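Local coordinates for protein histidine acid phosphatase (Hafnia alvei, PDB 4ARU) that belongs to branch 2 of the histidine phosphatase superfamily, a histidine acid phosphatase with a mixed beta sheet packed against helices, at residues D83-W88 and N298-I303; Q9-V14 and R340-A345. One frame throughout, in Å; residues are numbered along the deposited sequence. Where two conformers were deposited one is given.

Contact 1. Residues D83-W88 and N298-I303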
loop_
_atom_site.group_PDB
_atom_site.type_symbol
_atom_site.label_atom_id
_atom_site.label_comp_id
_atom_site.label_asym_id
_atom_site.label_seq_id
_atom_site.Cartn_x
_atom_site.Cartn_y
_atom_site.Cartn_z
ATOM N N ASP A 83 17.896 -8.722 17.494
ATOM C CA ASP A 83 18.050 -9.529 16.273
ATOM C C ASP A 83 16.700 -9.995 15.689
ATOM O O ASP A 83 16.577 -10.220 14.523
ATOM C CB ASP A 83 18.855 -10.797 16.603
ATOM C CG ASP A 83 20.377 -10.570 16.713
ATOM O OD1 ASP A 83 20.904 -9.577 16.223
ATOM O OD2 ASP A 83 21.053 -11.420 17.301
ATOM N N ALA A 84 15.696 -10.085 16.530
ATOM C CA ALA A 84 14.390 -10.627 16.108
ATOM C C ALA A 84 13.596 -9.709 15.220
ATOM O O ALA A 84 12.820 -10.185 14.430
ATOM C CB ALA A 84 13.546 -10.985 17.326
ATOM N N VAL A 85 13.770 -8.404 15.371
ATOM C CA VAL A 85 12.944 -7.415 14.712
ATOM C C VAL A 85 13.793 -6.436 13.905
ATOM O O VAL A 85 14.792 -5.939 14.397
ATOM C CB VAL A 85 12.128 -6.612 15.729
ATOM C CG1 VAL A 85 11.212 -5.622 15.027
ATOM C CG2 VAL A 85 11.328 -7.557 16.630
ATOM N N TYR A 86 13.418 -6.213 12.659
ATOM C CA TYR A 86 14.134 -5.343 11.763
ATOM C C TYR A 86 13.180 -4.544 10.941
ATOM O O TYR A 86 12.261 -5.079 10.367
ATOM C CB TYR A 86 15.062 -6.146 10.866
ATOM C CG TYR A 86 15.986 -5.352 9.949
ATOM C CD1 TYR A 86 15.558 -4.822 8.780
ATOM C CD2 TYR A 86 17.321 -5.273 10.227
ATOM C CE1 TYR A 86 16.426 -4.122 7.928
ATOM C CE2 TYR A 86 18.198 -4.568 9.415
ATOM C CZ TYR A 86 17.736 -4.000 8.250
ATOM O OH TYR A 86 18.602 -3.346 7.386
ATOM N N VAL A 87 13.419 -3.228 10.856
ATOM C CA VAL A 87 12.665 -2.317 10.031
ATOM C C VAL A 87 13.530 -1.742 8.925
ATOM O O VAL A 87 14.555 -1.187 9.201
ATOM C CB VAL A 87 12.037 -1.129 10.844
ATOM C CG1 VAL A 87 11.363 -0.175 9.894
ATOM C CG2 VAL A 87 11.090 -1.628 11.914
ATOM N N TRP A 88 13.055 -1.854 7.694
ATOM C CA TRP A 88 13.601 -1.120 6.547
ATOM C C TRP A 88 12.550 -0.132 6.070
ATOM O O TRP A 88 11.498 -0.550 5.617
ATOM C CB TRP A 88 14.043 -2.029 5.402
ATOM C CG TRP A 88 14.775 -1.261 4.352
ATOM C CD1 TRP A 88 14.262 -0.726 3.182
ATOM C CD2 TRP A 88 16.108 -0.783 4.429
ATOM N NE1 TRP A 88 15.207 -0.003 2.532
ATOM C CE2 TRP A 88 16.355 -0.025 3.249
ATOM C CE3 TRP A 88 17.156 -0.975 5.329
ATOM C CZ2 TRP A 88 17.595 0.553 2.970
ATOM C CZ3 TRP A 88 18.385 -0.420 5.034
ATOM C CH2 TRP A 88 18.586 0.381 3.896
ATOM N N ASN A 298 16.490 -13.258 12.324
ATOM C CA ASN A 298 15.381 -12.309 12.232
ATOM C C ASN A 298 14.067 -13.053 12.165
ATOM O O ASN A 298 13.993 -14.061 11.440
ATOM C CB ASN A 298 15.538 -11.433 10.994
ATOM C CG ASN A 298 14.371 -10.492 10.812
ATOM O OD1 ASN A 298 13.418 -10.776 10.045
ATOM N ND2 ASN A 298 14.343 -9.461 11.603
ATOM N N LYS A 299 13.094 -12.600 12.945
ATOM C CA LYS A 299 11.751 -13.173 12.978
ATOM C C LYS A 299 10.685 -12.258 12.341
ATOM O O LYS A 299 9.669 -12.752 11.820
ATOM C CB LYS A 299 11.340 -13.466 14.419
ATOM C CG LYS A 299 12.269 -14.384 15.199
ATOM C CD LYS A 299 12.474 -15.676 14.459
ATOM C CE LYS A 299 13.367 -16.657 15.245
ATOM N NZ LYS A 299 12.599 -17.335 16.320
ATOM N N ILE A 300 10.880 -10.947 12.424
ATOM C CA ILE A 300 9.934 -10.000 11.927
ATOM C C ILE A 300 10.698 -8.955 11.116
ATOM O O ILE A 300 11.582 -8.269 11.653
ATOM C CB ILE A 300 9.154 -9.293 13.042
ATOM C CG1 ILE A 300 8.365 -10.318 13.914
ATOM C CG2 ILE A 300 8.211 -8.228 12.465
ATOM C CD1 ILE A 300 7.958 -9.729 15.228
ATOM N N LEU A 301 10.365 -8.859 9.850
ATOM C CA LEU A 301 10.924 -7.873 8.919
ATOM C C LEU A 301 9.761 -6.968 8.527
ATOM O O LEU A 301 8.806 -7.421 7.912
ATOM C CB LEU A 301 11.583 -8.517 7.716
ATOM C CG LEU A 301 11.981 -7.624 6.540
ATOM C CD1 LEU A 301 12.924 -6.537 7.024
ATOM C CD2 LEU A 301 12.572 -8.381 5.390
ATOM N N PHE A 302 9.809 -5.697 8.923
ATOM C CA PHE A 302 8.786 -4.715 8.627
ATOM C C PHE A 302 9.389 -3.733 7.607
ATOM O O PHE A 302 10.429 -3.088 7.901
ATOM C CB PHE A 302 8.358 -3.993 9.908
ATOM C CG PHE A 302 7.263 -2.994 9.734
ATOM C CD1 PHE A 302 7.555 -1.675 9.445
ATOM C CD2 PHE A 302 5.922 -3.345 9.888
ATOM C CE1 PHE A 302 6.550 -0.720 9.368
ATOM C CE2 PHE A 302 4.910 -2.388 9.784
ATOM C CZ PHE A 302 5.242 -1.072 9.501
ATOM N N ILE A 303 8.704 -3.570 6.480
ATOM C CA ILE A 303 9.138 -2.762 5.391
ATOM C C ILE A 303 8.126 -1.647 5.239
ATOM O O ILE A 303 6.926 -1.906 4.917
ATOM C CB ILE A 303 9.282 -3.577 4.090
ATOM C CG1 ILE A 303 10.231 -4.765 4.260
ATOM C CG2 ILE A 303 9.727 -2.653 2.956
ATOM C CD1 ILE A 303 10.247 -5.712 3.068
HETATM O O HOH W 1 17.435 -8.715 12.425
#
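Tyr86 and Leu301 sit on neighbouring parallel strands in the central sheet of the histidine phosphatase fold. Strands 85-88 and 300-303 run side by side, 4.8 Å apart at their closest. The regular parallel ladder starts with Ile300 N to Ala84 O and continues with Tyr86 N to Ile300 O, Phe302 N to Tyr86 O, and Trp88 N to Phe302 O. The tight part lies here. On one face Leu301 CD1 packs 3.6 Å from Tyr86 CD1, both side chains pointing the same way. The Tyr86 hydroxyl goes on to bond Pro292 O. On the other face Val87 CG1 meets the edge of the Phe302 ring, 4.1 Å from CD1. Helix 93-106 packs on this face, and its Phe102 stacks on Phe302. The loose side is at Asp83, which is exposed. A water bridges its O to Asn298 ND2, the latter over 3.3 Å. Two further bonds close the start of the ladder. Ala84 O also accepts Lys299 N. Asn298 has CG anti to its own N (chi1 177°), which carries the amide forward beside Tyr86 CB. ND2 then bonds Ile300 O at 3.0 Å, from above the carbonyl plane, and that oxygen also accepts Tyr86 N.

Contact 2. Residues Q9-V14 and R340-A345; sequences QLERVV and RWVDNA. Unlike the reference sequence in segment 9-14: Arg12 (reference Lys).
A classic beta bulge shapes this antiparallel pairing near the start of strand 9-18: Glu11 and Arg12 both face Arg340. Glu11 N bonds Arg340 O, and Arg340 N bonds Arg12 O. Further along, Gln9 and Val342 form a hydrogen-bonded pair with two backbone bonds. The extra residue brings both Glu11 and Arg12 to the Arg340 side chain. Arg340 NE donates to Glu11 OE1 at 2.8 Å in a nearly straight salt bridge (171°). OE1 lies in the guanidinium plane, but NE reaches it on the anti side, 28° out of the carboxylate plane. The Arg12 guanidinium stacks flat on that of Arg340, with planes 8° apart and centres 4.3 Å apart. Arg340 CD lies over the centre of one Arg12 face. The Glu11 carboxylate probably offsets part of the charge of the two arginines. Arg12 NE bonds Ala281 O and Arg340 NH1 bonds Leu282 O, both at the C-terminal end of helix 264-282. On the opposite face of the sheet Leu10 CB sits 3.8 Å from the centroid of the Trp341 six-membered ring, a CH-pi contact. Two residues of strand 9-18 thus lie opposite one of strand 335-342, the hallmark of a classic beta bulge in an antiparallel pair.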
loop_
_atom_site.group_PDB
_atom_site.type_symbol
_atom_site.label_atom_id
_atom_site.label_comp_id
_atom_site.label_asym_id
_atom_site.label_seq_id
_atom_site.Cartn_x
_atom_site.Cartn_y
_atom_site.Cartn_z
ATOM N N GLN A 9 3.884 -24.355 12.805
ATOM C CA GLN A 9 4.716 -23.375 13.548
ATOM C C GLN A 9 4.993 -22.173 12.706
ATOM O O GLN A 9 5.388 -22.299 11.592
ATOM C CB GLN A 9 6.057 -24.034 13.885
ATOM C CG GLN A 9 5.989 -25.308 14.692
ATOM C CD GLN A 9 5.527 -25.103 16.138
ATOM O OE1 GLN A 9 5.549 -23.987 16.657
ATOM N NE2 GLN A 9 5.154 -26.181 16.787
ATOM N N LEU A 10 4.808 -20.973 13.260
ATOM C CA LEU A 10 5.137 -19.741 12.558
ATOM C C LEU A 10 6.617 -19.421 12.737
ATOM O O LEU A 10 7.062 -19.173 13.883
ATOM C CB LEU A 10 4.301 -18.579 13.085
ATOM C CG LEU A 10 4.575 -17.215 12.419
ATOM C CD1 LEU A 10 4.327 -17.192 10.925
ATOM C CD2 LEU A 10 3.735 -16.146 13.119
ATOM N N GLU A 11 7.413 -19.481 11.665
ATOM C CA GLU A 11 8.877 -19.312 11.779
ATOM C C GLU A 11 9.306 -17.845 11.600
ATOM O O GLU A 11 10.266 -17.415 12.212
ATOM C CB GLU A 11 9.616 -20.168 10.760
ATOM C CG GLU A 11 9.496 -21.651 11.110
ATOM C CD GLU A 11 10.524 -22.516 10.451
ATOM O OE1 GLU A 11 11.148 -22.051 9.481
ATOM O OE2 GLU A 11 10.715 -23.650 10.924
ATOM N N ARG A 12 8.634 -17.097 10.744
ATOM C CA ARG A 12 8.911 -15.683 10.597
ATOM C C ARG A 12 7.944 -15.005 9.706
ATOM O O ARG A 12 7.154 -15.654 9.014
ATOM C CB ARG A 12 10.302 -15.454 10.123
ATOM C CG ARG A 12 10.675 -16.200 8.890
ATOM C CD ARG A 12 12.161 -15.955 8.694
ATOM N NE ARG A 12 12.718 -16.631 7.516
ATOM C CZ ARG A 12 13.163 -17.873 7.475
ATOM N NH1 ARG A 12 13.077 -18.674 8.539
ATOM N NH2 ARG A 12 13.663 -18.328 6.326
ATOM N N VAL A 13 7.984 -13.685 9.731
ATOM C CA VAL A 13 7.017 -12.837 9.043
ATOM C C VAL A 13 7.750 -11.735 8.299
ATOM O O VAL A 13 8.799 -11.228 8.778
ATOM C CB VAL A 13 6.045 -12.208 10.059
ATOM C CG1 VAL A 13 5.020 -11.324 9.379
ATOM C CG2 VAL A 13 5.339 -13.289 10.834
ATOM N N VAL A 14 7.187 -11.338 7.169
ATOM C CA VAL A 14 7.625 -10.168 6.425
ATOM C C VAL A 14 6.390 -9.318 6.181
ATOM O O VAL A 14 5.396 -9.798 5.598
ATOM C CB VAL A 14 8.282 -10.528 5.094
ATOM C CG1 VAL A 14 8.742 -9.239 4.386
ATOM C CG2 VAL A 14 9.365 -11.552 5.258
ATOM N N ARG A 340 5.763 -17.259 7.037
ATOM C CA ARG A 340 6.415 -18.537 6.760
ATOM C C ARG A 340 6.058 -19.490 7.861
ATOM O O ARG A 340 6.475 -19.314 8.999
ATOM C CB ARG A 340 7.958 -18.412 6.665
ATOM C CG ARG A 340 8.684 -19.731 6.556
ATOM C CD ARG A 340 10.172 -19.603 6.868
ATOM N NE ARG A 340 10.827 -20.863 7.015
ATOM C CZ ARG A 340 11.397 -21.599 6.036
ATOM N NH1 ARG A 340 11.512 -21.158 4.797
ATOM N NH2 ARG A 340 11.921 -22.775 6.317
ATOM N N TRP A 341 5.264 -20.508 7.507
ATOM C CA TRP A 341 4.803 -21.539 8.426
ATOM C C TRP A 341 5.488 -22.835 8.062
ATOM O O TRP A 341 5.762 -23.080 6.882
ATOM C CB TRP A 341 3.299 -21.740 8.250
ATOM C CG TRP A 341 2.491 -20.654 8.783
ATOM C CD1 TRP A 341 2.053 -19.513 8.149
ATOM C CD2 TRP A 341 1.974 -20.583 10.124
ATOM N NE1 TRP A 341 1.299 -18.757 9.015
ATOM C CE2 TRP A 341 1.248 -19.383 10.226
ATOM C CE3 TRP A 341 2.059 -21.428 11.241
ATOM C CZ2 TRP A 341 0.634 -18.995 11.415
ATOM C CZ3 TRP A 341 1.442 -21.036 12.419
ATOM C CH2 TRP A 341 0.735 -19.833 12.482
ATOM N N VAL A 342 5.748 -23.689 9.038
ATOM C CA VAL A 342 6.197 -25.075 8.717
ATOM C C VAL A 342 5.297 -26.004 9.445
ATOM O O VAL A 342 4.848 -25.712 10.535
ATOM C CB VAL A 342 7.643 -25.538 9.089
ATOM C CG1 VAL A 342 8.684 -24.798 8.283
ATOM C CG2 VAL A 342 7.902 -25.502 10.599
ATOM N N ASP A 343 4.948 -27.100 8.797
ATOM C CA ASP A 343 4.147 -28.152 9.463
ATOM C C ASP A 343 5.035 -29.053 10.280
ATOM O O ASP A 343 6.248 -28.891 10.305
ATOM C CB ASP A 343 3.243 -28.890 8.461
ATOM C CG ASP A 343 3.999 -29.703 7.439
ATOM O OD1 ASP A 343 5.177 -30.072 7.611
ATOM O OD2 ASP A 343 3.323 -30.042 6.410
ATOM N N ASN A 344 4.444 -30.044 10.939
ATOM C CA ASN A 344 5.231 -30.910 11.771
ATOM C C ASN A 344 6.116 -31.904 11.032
ATOM O O ASN A 344 6.856 -32.655 11.665
ATOM C CB ASN A 344 4.358 -31.576 12.822
ATOM C CG ASN A 344 3.404 -32.601 12.242
ATOM O OD1 ASN A 344 3.525 -33.013 11.088
ATOM N ND2 ASN A 344 2.485 -33.032 13.059
ATOM N N ALA A 345 6.050 -31.929 9.701
ATOM C CA ALA A 345 7.018 -32.667 8.907
ATOM C C ALA A 345 8.089 -31.753 8.354
ATOM O O ALA A 345 8.910 -32.173 7.557
ATOM C CB ALA A 345 6.304 -33.394 7.764
HETATM O O HOH W 2 12.244 -24.384 8.173
#

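Contacts 1 and 2 are two seams of one mixed sheet, with centres about 16 Å apart. Strand 300-305 of contact 1 lies beside strand 9-18 of contact 2. Two probable backbone hydrogen bonds join them: Val13 N to Lys299 O at 2.8 Å, and Leu301 N to Val13 O at 3.0 Å. The strand order is therefore 85-89, 300-305, 9-18, 335-342. The pairing changes from parallel to antiparallel at strand 9-18. Helix 264-282 touches both contacts: its Ala281 packs on Leu301 of contact 1 and Val14 of contact 2. In contact 1 the Trp88 side chain is about 5 Å from a bound L(+)-tartaric acid, probably from the crystallisation liquor.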